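Local atomic coordinates of putative transcription regulator (Lactobacillus plantarum, PDB entry 3K69), a protein that is a putative transcriptional regulator that probably binds DNA as a dimer through a winged helix-turn-helix domain. Residues I48-V51 / L52-G56; L72-A75 / D76-L79; L123-V126 / A127-Y131. One frame throughout, in Å; residues are numbered along the deposited sequence.

Contact 1. Residues I48-V51 / L52-G56; sequences ILSV and LHKHG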
loop_
_atom_site.group_PDB
_atom_site.type_symbol
_atom_site.label_atom_id
_atom_site.label_comp_id
_atom_site.label_asym_id
_atom_site.label_seq_id
_atom_site.Cartn_x
_atom_site.Cartn_y
_atom_site.Cartn_z
ATOM N N ILE A 48 15.448 -7.434 11.416
ATOM C CA ILE A 48 14.841 -6.155 11.829
ATOM C C ILE A 48 15.499 -5.593 13.104
ATOM O O ILE A 48 15.747 -4.404 13.185
ATOM C CB ILE A 48 13.299 -6.283 11.972
ATOM C CG1 ILE A 48 12.692 -6.312 10.578
ATOM C CG2 ILE A 48 12.694 -5.065 12.737
ATOM C CD1 ILE A 48 12.974 -5.003 9.768
ATOM N N LEU A 49 15.796 -6.455 14.076
ATOM C CA LEU A 49 16.441 -6.010 15.311
ATOM C C LEU A 49 17.827 -5.421 14.983
ATOM O O LEU A 49 18.222 -4.425 15.563
ATOM C CB LEU A 49 16.540 -7.133 16.324
ATOM C CG LEU A 49 15.233 -7.650 16.925
ATOM C CD1 LEU A 49 15.535 -8.851 17.849
ATOM C CD2 LEU A 49 14.477 -6.574 17.668
ATOM N N SER A 50 18.516 -6.041 14.025
ATOM C CA SER A 50 19.812 -5.581 13.544
ATOM C C SER A 50 19.699 -4.222 12.865
ATOM O O SER A 50 20.457 -3.312 13.182
ATOM C CB SER A 50 20.409 -6.612 12.604
ATOM O OG SER A 50 21.401 -6.046 11.799
ATOM N N VAL A 51 18.707 -4.070 11.989
ATOM C CA VAL A 51 18.422 -2.779 11.320
ATOM C C VAL A 51 18.102 -1.671 12.357
ATOM O O VAL A 51 18.568 -0.531 12.244
ATOM C CB VAL A 51 17.287 -2.932 10.255
ATOM C CG1 VAL A 51 16.867 -1.588 9.678
ATOM C CG2 VAL A 51 17.744 -3.828 9.122
ATOM N N LEU A 52 17.322 -1.995 13.372
ATOM C CA LEU A 52 16.976 -1.000 14.391
ATOM C C LEU A 52 18.221 -0.594 15.192
ATOM O O LEU A 52 18.443 0.581 15.452
ATOM C CB LEU A 52 15.916 -1.560 15.321
ATOM C CG LEU A 52 14.507 -1.684 14.739
ATOM C CD1 LEU A 52 13.623 -2.370 15.812
ATOM C CD2 LEU A 52 13.931 -0.291 14.298
ATOM N N HIS A 53 19.009 -1.594 15.592
ATOM C CA HIS A 53 20.300 -1.383 16.207
ATOM C C HIS A 53 21.242 -0.517 15.371
ATOM O O HIS A 53 21.745 0.456 15.879
ATOM C CB HIS A 53 20.993 -2.689 16.514
ATOM C CG HIS A 53 22.291 -2.516 17.229
ATOM N ND1 HIS A 53 22.444 -1.643 18.289
ATOM C CD2 HIS A 53 23.494 -3.098 17.046
ATOM C CE1 HIS A 53 23.700 -1.681 18.702
ATOM N NE2 HIS A 53 24.345 -2.580 17.990
ATOM N N LYS A 54 21.465 -0.863 14.109
ATOM C CA LYS A 54 22.361 -0.097 13.238
ATOM C C LYS A 54 21.958 1.361 13.076
ATOM O O LYS A 54 22.801 2.213 12.842
ATOM C CB LYS A 54 22.472 -0.742 11.838
ATOM C CG LYS A 54 23.211 -2.061 11.871
ATOM C CD LYS A 54 23.233 -2.785 10.510
ATOM C CE LYS A 54 24.100 -4.048 10.630
ATOM N NZ LYS A 54 24.465 -4.694 9.324
ATOM N N HIS A 55 20.665 1.643 13.206
ATOM C CA HIS A 55 20.144 2.991 13.026
ATOM C C HIS A 55 19.847 3.749 14.326
ATOM O O HIS A 55 19.235 4.792 14.292
ATOM C CB HIS A 55 18.929 2.936 12.121
ATOM C CG HIS A 55 19.274 2.600 10.707
ATOM N ND1 HIS A 55 19.279 1.306 10.234
ATOM C CD2 HIS A 55 19.680 3.380 9.679
ATOM C CE1 HIS A 55 19.668 1.305 8.970
ATOM N NE2 HIS A 55 19.908 2.551 8.608
ATOM N N GLY A 56 20.303 3.217 15.444
ATOM C CA GLY A 56 20.324 3.948 16.701
ATOM C C GLY A 56 19.099 3.816 17.586
ATOM O O GLY A 56 19.031 4.500 18.583
HETATM O O HOH W 1 21.229 -5.078 8.970
#
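Ile48 and Leu52 meet one turn apart on helix 46-54, which ends in a Schellman motif; by its place in the fold this is probably the recognition helix of a winged helix-turn-helix domain. The buried side of the turn is apolar. Ile48 CG2 comes to 4.2 Å from Leu52 CD1, and the two side chains meet at a slant. With CG anti to its own carbonyl carbon (chi1 -73°), Leu52 also lays CG against Ile48 O, while Leu49 continues this face against helix 9-22 and Tyr68. Leu82 of helix 79-86 and Ala14 of helix 9-22 pack on Leu52.

The solvent side is looser and polar. The chain of Lys54 extends outward and leans back past Ser50, placing Lys54 CE 3.6 Å from Ser50 OG. A water bonds to Ser50 OG at 3.0 Å and to Lys54 NZ at 3.3 Å, the latter weakly, so it joins the two side chains only weakly.

At the C-terminal end, Gly56 takes the positive phi of the C-prime residue, with Gly56 N bonded to His53 O and Tyr57 N to Leu52 O. His53 ND1 bonds onward to Leu58 O. The imidazole of His55 folds back beside Val51: ND1 donates to Val51 O at 2.8 Å with the acceptor in the ring plane, while His55 N reaches the same oxygen at 3.2 Å from the opposite face of the carbonyl plane.

Contact 2. Residues L72-A75 / D76-L79; sequences LALA and DMNL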
loop_
_atom_site.group_PDB
_atom_site.type_symbol
_atom_site.label_atom_id
_atom_site.label_comp_id
_atom_site.label_asym_id
_atom_site.label_seq_id
_atom_site.Cartn_x
_atom_site.Cartn_y
_atom_site.Cartn_z
ATOM N N LEU A 72 16.182 5.067 24.803
ATOM C CA LEU A 72 15.703 6.322 24.227
ATOM C C LEU A 72 14.172 6.413 24.401
ATOM O O LEU A 72 13.518 5.428 24.794
ATOM C CB LEU A 72 16.134 6.443 22.762
ATOM C CG LEU A 72 17.663 6.440 22.518
ATOM C CD1 LEU A 72 17.926 6.172 21.041
ATOM C CD2 LEU A 72 18.321 7.763 22.931
ATOM N N ALA A 73 13.625 7.604 24.138
ATOM C CA ALA A 73 12.213 7.896 24.360
ATOM C C ALA A 73 11.407 7.576 23.123
ATOM O O ALA A 73 11.783 7.993 22.016
ATOM C CB ALA A 73 12.026 9.386 24.698
ATOM N N LEU A 74 10.268 6.910 23.307
ATOM C CA LEU A 74 9.273 6.693 22.246
ATOM C C LEU A 74 8.811 8.006 21.606
ATOM O O LEU A 74 8.535 8.051 20.416
ATOM C CB LEU A 74 8.037 5.971 22.786
ATOM C CG LEU A 74 8.132 4.570 23.425
ATOM C CD1 LEU A 74 6.778 3.811 23.309
ATOM C CD2 LEU A 74 9.243 3.722 22.878
ATOM N N ALA A 75 8.749 9.084 22.392
ATOM C CA ALA A 75 8.331 10.384 21.862
ATOM C C ALA A 75 9.309 10.895 20.797
ATOM O O ALA A 75 8.928 11.650 19.939
ATOM C CB ALA A 75 8.102 11.423 22.990
ATOM N N ASP A 76 10.546 10.411 20.810
ATOM C CA ASP A 76 11.555 10.857 19.828
ATOM C C ASP A 76 11.692 9.976 18.589
ATOM O O ASP A 76 12.569 10.205 17.759
ATOM C CB ASP A 76 12.914 11.016 20.531
ATOM C CG ASP A 76 12.848 12.043 21.673
ATOM O OD1 ASP A 76 12.309 13.133 21.430
ATOM O OD2 ASP A 76 13.332 11.780 22.785
HETATM N N MSE A 77 10.809 8.991 18.468
HETATM C CA MSE A 77 10.754 8.070 17.337
HETATM C C MSE A 77 9.540 8.357 16.481
HETATM O O MSE A 77 8.425 7.939 16.805
HETATM C CB MSE A 77 10.665 6.651 17.830
HETATM C CG MSE A 77 11.788 6.317 18.749
HETATM SE SE MSE A 77 11.618 4.513 19.480
HETATM C CE MSE A 77 13.185 4.599 20.664
ATOM N N ASN A 78 9.762 9.116 15.415
ATOM C CA ASN A 78 8.732 9.343 14.427
ATOM C C ASN A 78 8.286 8.035 13.776
ATOM O O ASN A 78 9.104 7.250 13.262
ATOM C CB ASN A 78 9.214 10.313 13.333
ATOM C CG ASN A 78 8.092 10.752 12.437
ATOM O OD1 ASN A 78 7.787 10.074 11.451
ATOM N ND2 ASN A 78 7.407 11.848 12.807
ATOM N N LEU A 79 6.976 7.817 13.770
ATOM C CA LEU A 79 6.389 6.601 13.248
ATOM C C LEU A 79 6.618 6.448 11.745
ATOM O O LEU A 79 6.802 5.379 11.260
ATOM C CB LEU A 79 4.892 6.563 13.595
ATOM C CG LEU A 79 4.210 5.209 13.785
ATOM C CD1 LEU A 79 4.831 4.375 14.913
ATOM C CD2 LEU A 79 2.754 5.541 14.066
#
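Two backbone hydrogen bonds join Ala73 to Asp76 and Leu74 to Met77, making a short 3-10 turn in the loop between strand 67-69 and helix 79-86. Asp76 N donates to Ala73 O at 3.0 Å and Met77 N to Leu74 O at 3.1 Å. Each bond spans three residues, the spacing that marks a 3-10 turn.

The apolar contacts are made by the selenomethionine Met77. Its CG sits beside its own backbone N (chi1 -56°), and the chain beyond is extended, so that it runs back toward Leu72. Met77 SE lies 4.2 Å from Leu74 CD2, and the terminal Met77 CE reaches 4.1 Å from Leu72 CB, also passing near Ala73 O. Ile18 of helix 9-22 touches both Leu74 and Met77, and Met140 packs on Leu74 from helix 140-148.

The polar side chains are Asp76 in the turn and Asn78 where the chain enters helix 79-86. Asp76 turns its carboxylate back toward the start of the turn, where Asp76 OD2 lies 3.3 Å from the methyl carbon Ala73 CB. Asn78 is the N-cap of helix 79-86: OD1 accepts from Asp81 N, and ND2 donates to His136 O.

Chemically, the turn is two-sided: its peptide groups bond to one another, the selenoether of Met77 and the side chain of Leu74 go into the interior while Leu72 stays at the surface, and the nearest atom across the contact to the exposed carboxylate is the methyl group of Ala73.

Contact 3. Residues L123-V126 / A127-Y131; sequences LFTV and ADRQY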
loop_
_atom_site.group_PDB
_atom_site.type_symbol
_atom_site.label_atom_id
_atom_site.label_comp_id
_atom_site.label_asym_id
_atom_site.label_seq_id
_atom_site.Cartn_x
_atom_site.Cartn_y
_atom_site.Cartn_z
ATOM N N LEU A 123 1.683 8.449 -10.763
ATOM C CA LEU A 123 0.476 8.244 -9.993
ATOM C C LEU A 123 0.725 7.464 -8.657
ATOM O O LEU A 123 0.398 7.950 -7.568
ATOM C CB LEU A 123 -0.580 7.556 -10.844
ATOM C CG LEU A 123 -1.978 7.413 -10.205
ATOM C CD1 LEU A 123 -2.689 8.750 -10.007
ATOM C CD2 LEU A 123 -2.870 6.391 -10.940
ATOM N N PHE A 124 1.292 6.267 -8.778
ATOM C CA PHE A 124 1.592 5.375 -7.643
ATOM C C PHE A 124 2.609 5.999 -6.685
ATOM O O PHE A 124 2.488 5.860 -5.471
ATOM C CB PHE A 124 2.176 4.053 -8.149
ATOM C CG PHE A 124 1.230 3.198 -8.938
ATOM C CD1 PHE A 124 -0.142 3.225 -8.730
ATOM C CD2 PHE A 124 1.715 2.315 -9.870
ATOM C CE1 PHE A 124 -1.005 2.374 -9.477
ATOM C CE2 PHE A 124 0.866 1.479 -10.620
ATOM C CZ PHE A 124 -0.495 1.512 -10.400
ATOM N N THR A 125 3.604 6.709 -7.228
ATOM C CA THR A 125 4.611 7.375 -6.389
ATOM C C THR A 125 4.028 8.519 -5.586
ATOM O O THR A 125 4.285 8.634 -4.383
ATOM C CB THR A 125 5.831 7.851 -7.203
ATOM O OG1 THR A 125 6.335 6.749 -7.966
ATOM C CG2 THR A 125 6.938 8.386 -6.284
ATOM N N VAL A 126 3.245 9.382 -6.222
ATOM C CA VAL A 126 2.585 10.445 -5.480
ATOM C C VAL A 126 1.643 9.874 -4.393
ATOM O O VAL A 126 1.608 10.376 -3.254
ATOM C CB VAL A 126 1.832 11.427 -6.450
ATOM C CG1 VAL A 126 1.062 12.455 -5.665
ATOM C CG2 VAL A 126 2.872 12.124 -7.419
ATOM N N ALA A 127 0.859 8.850 -4.765
ATOM C CA ALA A 127 -0.088 8.227 -3.857
ATOM C C ALA A 127 0.682 7.652 -2.686
ATOM O O ALA A 127 0.260 7.794 -1.562
ATOM C CB ALA A 127 -0.914 7.089 -4.573
ATOM N N ASP A 128 1.811 7.003 -2.949
ATOM C CA ASP A 128 2.595 6.411 -1.869
ATOM C C ASP A 128 3.175 7.501 -0.918
ATOM O O ASP A 128 3.207 7.302 0.300
ATOM C CB ASP A 128 3.698 5.499 -2.409
ATOM C CG ASP A 128 4.420 4.762 -1.294
ATOM O OD1 ASP A 128 3.804 3.855 -0.697
ATOM O OD2 ASP A 128 5.577 5.134 -1.033
ATOM N N ARG A 129 3.525 8.670 -1.442
ATOM C CA ARG A 129 3.967 9.757 -0.566
ATOM C C ARG A 129 2.839 10.216 0.338
ATOM O O ARG A 129 3.072 10.496 1.494
ATOM C CB ARG A 129 4.566 10.932 -1.358
ATOM C CG ARG A 129 5.977 10.617 -1.774
ATOM C CD ARG A 129 6.716 11.817 -2.204
ATOM N NE ARG A 129 6.316 12.272 -3.533
ATOM C CZ ARG A 129 6.954 11.954 -4.657
ATOM N NH1 ARG A 129 7.974 11.118 -4.647
ATOM N NH2 ARG A 129 6.526 12.433 -5.806
ATOM N N GLN A 130 1.612 10.265 -0.186
ATOM C CA GLN A 130 0.448 10.659 0.621
ATOM C C GLN A 130 0.191 9.614 1.725
ATOM O O GLN A 130 -0.080 9.957 2.872
ATOM C CB GLN A 130 -0.769 10.888 -0.274
ATOM C CG GLN A 130 -2.079 11.105 0.504
ATOM C CD GLN A 130 -3.096 11.982 -0.220
ATOM O OE1 GLN A 130 -2.714 12.956 -0.889
ATOM N NE2 GLN A 130 -4.413 11.653 -0.072
ATOM N N TYR A 131 0.374 8.347 1.395
ATOM C CA TYR A 131 0.275 7.261 2.376
ATOM C C TYR A 131 1.296 7.414 3.478
ATOM O O TYR A 131 0.962 7.348 4.682
ATOM C CB TYR A 131 0.425 5.899 1.679
ATOM C CG TYR A 131 0.371 4.693 2.585
ATOM C CD1 TYR A 131 -0.796 4.330 3.184
ATOM C CD2 TYR A 131 1.496 3.896 2.805
ATOM C CE1 TYR A 131 -0.870 3.212 4.013
ATOM C CE2 TYR A 131 1.443 2.807 3.633
ATOM C CZ TYR A 131 0.254 2.470 4.251
ATOM O OH TYR A 131 0.140 1.394 5.098
HETATM O O HOH W 2 6.666 7.384 -3.272
#
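The methyl of Thr125 rests against the guanidinium of Arg129 on the long helix 111-136, part of the dimer interface. Thr125 CG2 lies 3.3 Å from Arg129 NH1, and the side chains cross at an angle. Val126 CG2 lies obliquely to the same group, 4.0 Å from Arg129 NH2. A bend at chi3 (-75°) curls the arginine back over the helix, placing one face of its guanidinium above Thr125 O.

That carbonyl oxygen accepts from Arg129 N at 3.0 Å and from a water at 2.9 Å; the water also bonds weakly to Asp128 OD2. Neighbouring rungs of the helix run from Asp128 N to Phe124 O and from Gln130 N to Val126 O.

Farther out, the polar ends are committed elsewhere. Thr125 OG1 bonds to Thr121 O, Asp128 OD2 forms a salt bridge with Arg132, and Arg129 NE pairs with Glu157 of the second subunit. Tyr134 of that subunit packs on Val126 and Ala127.

Arg129 thus joins van der Waals contact with two methyl groups of its own helix to a salt bridge between subunits; its positive charge is probably stabilised chiefly by Glu157 of the second subunit, with perhaps a smaller share from Thr125 O.

Overall arrangement
From the N terminus, the three contacts follow one another in series, with no nesting or crossing, and each is closed within a single continuous stretch. Contact 1 lies at the end of helix 46-54, just before the hairpin of strands 59-61 and 67-69. Contact 2 turns the chain after that hairpin into helix 79-86, and it touches contact 1 where Leu72 CD1 packs on Gly56 O. Contact 3 lies on helix 111-136, its centre about 26 Å from that of contact 1, on the opposite side of the chain's centre. Leu79 at the end of contact 2 packs on Leu123 of the second subunit, so residues of contacts 2 and 3 meet across the dimer.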